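Long-range contact in type II restriction enzyme MunI (Mycoplasma, PDB 1D02), which recognises the double-stranded DNA sequence 5'-CAATTG-3' as a homodimer and cleaves it after the first C, leaving terminal 5'-phosphates: residues D155-P160 with Y177-P182. The protein carries 1 engineered substitution. Sequence-based numbering, arbitrary orientation.
Sequences DITRDP and YFMWRP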
loop_
_atom_site.group_PDB
_atom_site.type_symbol
_atom_site.label_atom_id
_atom_site.label_comp_id
_atom_site.label_asym_id
_atom_site.label_seq_id
_atom_site.Cartn_x
_atom_site.Cartn_y
_atom_site.Cartn_z
ATOM N N ASP D 155 4.000 19.120 -5.300
ATOM C CA ASP D 155 4.066 19.778 -3.995
ATOM C C ASP D 155 4.050 18.807 -2.805
ATOM O O ASP D 155 4.464 19.168 -1.696
ATOM C CB ASP D 155 2.937 20.818 -3.893
ATOM C CG ASP D 155 3.234 22.060 -4.705
ATOM O OD1 ASP D 155 2.297 22.814 -5.033
ATOM O OD2 ASP D 155 4.416 22.293 -5.009
ATOM N N ILE D 156 3.601 17.568 -3.011
ATOM C CA ILE D 156 3.608 16.615 -1.899
ATOM C C ILE D 156 5.019 16.478 -1.336
ATOM O O ILE D 156 5.195 16.277 -0.131
ATOM C CB ILE D 156 3.079 15.212 -2.346
ATOM C CG1 ILE D 156 3.054 14.239 -1.163
ATOM C CG2 ILE D 156 3.933 14.661 -3.486
ATOM C CD1 ILE D 156 2.396 12.861 -1.513
ATOM N N THR D 157 6.027 16.648 -2.187
ATOM C CA THR D 157 7.420 16.485 -1.751
ATOM C C THR D 157 7.911 17.545 -0.787
ATOM O O THR D 157 8.999 17.413 -0.226
ATOM C CB THR D 157 8.400 16.483 -2.936
ATOM O OG1 THR D 157 8.316 17.739 -3.614
ATOM C CG2 THR D 157 8.066 15.372 -3.912
ATOM N N ARG D 158 7.124 18.602 -0.592
ATOM C CA ARG D 158 7.534 19.659 0.334
ATOM C C ARG D 158 6.475 19.889 1.411
ATOM O O ARG D 158 6.577 20.811 2.204
ATOM C CB ARG D 158 7.780 20.960 -0.449
ATOM C CG ARG D 158 8.961 20.863 -1.457
ATOM C CD ARG D 158 9.322 22.224 -2.074
ATOM N NE ARG D 158 9.740 23.175 -1.051
ATOM C CZ ARG D 158 8.986 24.188 -0.623
ATOM N NH1 ARG D 158 7.772 24.387 -1.140
ATOM N NH2 ARG D 158 9.432 24.988 0.346
ATOM N N ASP D 159 5.458 19.043 1.429
ATOM C CA ASP D 159 4.357 19.153 2.400
ATOM C C ASP D 159 4.888 18.572 3.720
ATOM O O ASP D 159 5.324 17.429 3.771
ATOM C CB ASP D 159 3.181 18.341 1.845
ATOM C CG ASP D 159 1.988 18.273 2.787
ATOM O OD1 ASP D 159 2.185 17.946 3.981
ATOM O OD2 ASP D 159 0.851 18.529 2.301
ATOM N N PRO D 160 4.856 19.358 4.806
ATOM C CA PRO D 160 5.350 18.928 6.112
ATOM C C PRO D 160 4.732 17.674 6.716
ATOM O O PRO D 160 5.406 16.915 7.427
ATOM C CB PRO D 160 5.152 20.178 6.972
ATOM C CG PRO D 160 3.940 20.764 6.399
ATOM C CD PRO D 160 4.204 20.673 4.906
ATOM N N TYR D 177 12.568 5.166 -1.472
ATOM C CA TYR D 177 11.753 6.216 -2.083
ATOM C C TYR D 177 12.653 7.428 -2.260
ATOM O O TYR D 177 13.719 7.509 -1.633
ATOM C CB TYR D 177 10.536 6.601 -1.228
ATOM C CG TYR D 177 10.872 7.392 0.010
ATOM C CD1 TYR D 177 10.924 8.786 -0.021
ATOM C CD2 TYR D 177 11.145 6.742 1.201
ATOM C CE1 TYR D 177 11.242 9.513 1.119
ATOM C CE2 TYR D 177 11.456 7.445 2.349
ATOM C CZ TYR D 177 11.502 8.831 2.304
ATOM O OH TYR D 177 11.802 9.504 3.459
ATOM N N PHE D 178 12.265 8.342 -3.143
ATOM C CA PHE D 178 13.032 9.581 -3.320
ATOM C C PHE D 178 12.044 10.698 -3.599
ATOM O O PHE D 178 11.104 10.515 -4.383
ATOM C CB PHE D 178 14.022 9.477 -4.488
ATOM C CG PHE D 178 14.723 10.773 -4.795
ATOM C CD1 PHE D 178 15.753 11.251 -3.970
ATOM C CD2 PHE D 178 14.357 11.522 -5.911
ATOM C CE1 PHE D 178 16.408 12.461 -4.267
ATOM C CE2 PHE D 178 15.005 12.728 -6.210
ATOM C CZ PHE D 178 16.026 13.193 -5.394
ATOM N N MET D 179 12.257 11.840 -2.951
ATOM C CA MET D 179 11.402 13.022 -3.114
ATOM C C MET D 179 12.086 13.930 -4.134
ATOM O O MET D 179 13.084 14.577 -3.804
ATOM C CB MET D 179 11.283 13.785 -1.784
ATOM C CG MET D 179 10.695 12.981 -0.656
ATOM S SD MET D 179 8.912 12.930 -0.805
ATOM C CE MET D 179 8.455 11.981 0.636
ATOM N N TRP D 180 11.566 13.979 -5.363
ATOM C CA TRP D 180 12.173 14.813 -6.395
ATOM C C TRP D 180 11.381 16.115 -6.366
ATOM O O TRP D 180 10.303 16.215 -6.946
ATOM C CB TRP D 180 12.074 14.127 -7.761
ATOM C CG TRP D 180 13.013 14.718 -8.796
ATOM C CD1 TRP D 180 14.074 15.555 -8.563
ATOM C CD2 TRP D 180 12.957 14.525 -10.214
ATOM N NE1 TRP D 180 14.678 15.896 -9.754
ATOM C CE2 TRP D 180 14.009 15.280 -10.782
ATOM C CE3 TRP D 180 12.117 13.789 -11.060
ATOM C CZ2 TRP D 180 14.240 15.324 -12.152
ATOM C CZ3 TRP D 180 12.352 13.829 -12.442
ATOM C CH2 TRP D 180 13.403 14.591 -12.970
ATOM N N ARG D 181 11.952 17.110 -5.688
ATOM C CA ARG D 181 11.275 18.385 -5.486
ATOM C C ARG D 181 11.211 19.315 -6.683
ATOM O O ARG D 181 12.029 19.224 -7.600
ATOM C CB ARG D 181 11.896 19.085 -4.263
ATOM C CG ARG D 181 11.739 18.223 -2.986
ATOM C CD ARG D 181 12.190 18.853 -1.648
ATOM N NE ARG D 181 11.647 18.004 -0.579
ATOM C CZ ARG D 181 12.296 17.009 0.022
ATOM N NH1 ARG D 181 13.561 16.725 -0.291
ATOM N NH2 ARG D 181 11.648 16.230 0.873
ATOM N N PRO D 182 10.229 20.220 -6.695
ATOM C CA PRO D 182 10.045 21.185 -7.782
ATOM C C PRO D 182 11.367 21.955 -7.915
ATOM O O PRO D 182 12.022 22.281 -6.918
ATOM C CB PRO D 182 8.936 22.093 -7.239
ATOM C CG PRO D 182 8.101 21.158 -6.432
ATOM C CD PRO D 182 9.154 20.344 -5.683
#
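In the crossover from strand 148-153 through helix 160-170 to the parallel strand 177-180, the 3-10 turn 155-158 presses Thr157 against Met179, Arg181 and Pro182. The guanidinium of Arg181 grips the backbone carbonyl of Thr157. Arg181 NE donates to Thr157 O at 2.7 Å, with an N-H...O angle of 141°. The donor stands above the carbonyl plane. Thr157 O lies at the guanidinium edge, tilted 19° from its plane. A weak second bond reaches the same Thr157 O from Arg181 NH2 at 3.1 Å. Met179 CB lies over one face of the guanidinium, toward its rim, and Arg181 also packs on Ile66 of the second subunit.

This beta-alpha-beta unit belongs to the PDDEXK nuclease fold, and strand 177-180 is the outermost of the sheet on this side within the chain. The nearest atom of the contact is about 7 Å from the bound DNA. The CB of Thr157 points toward segment 177-182. Thr157 OG1 sits between the backbone N and the carbonyl carbon, which places it 3.4 Å from Pro182 CD. It also touches Arg181 CG. The hydroxyl is hydrogen-bonded to Gly154 O. On the other branch, Thr157 CG2 meets Met179 SD at 4.0 Å and also approaches Trp180 O. Arg158 CG lies 3.8 Å from Arg181 CD. The two guanidinium planes are nearly perpendicular. The Arg158 chain bends at chi3 (61°), and its head group leaves Arg181: Arg158 NE bonds Glu65 O of the second subunit, and NH2 forms a salt bridge with Glu107.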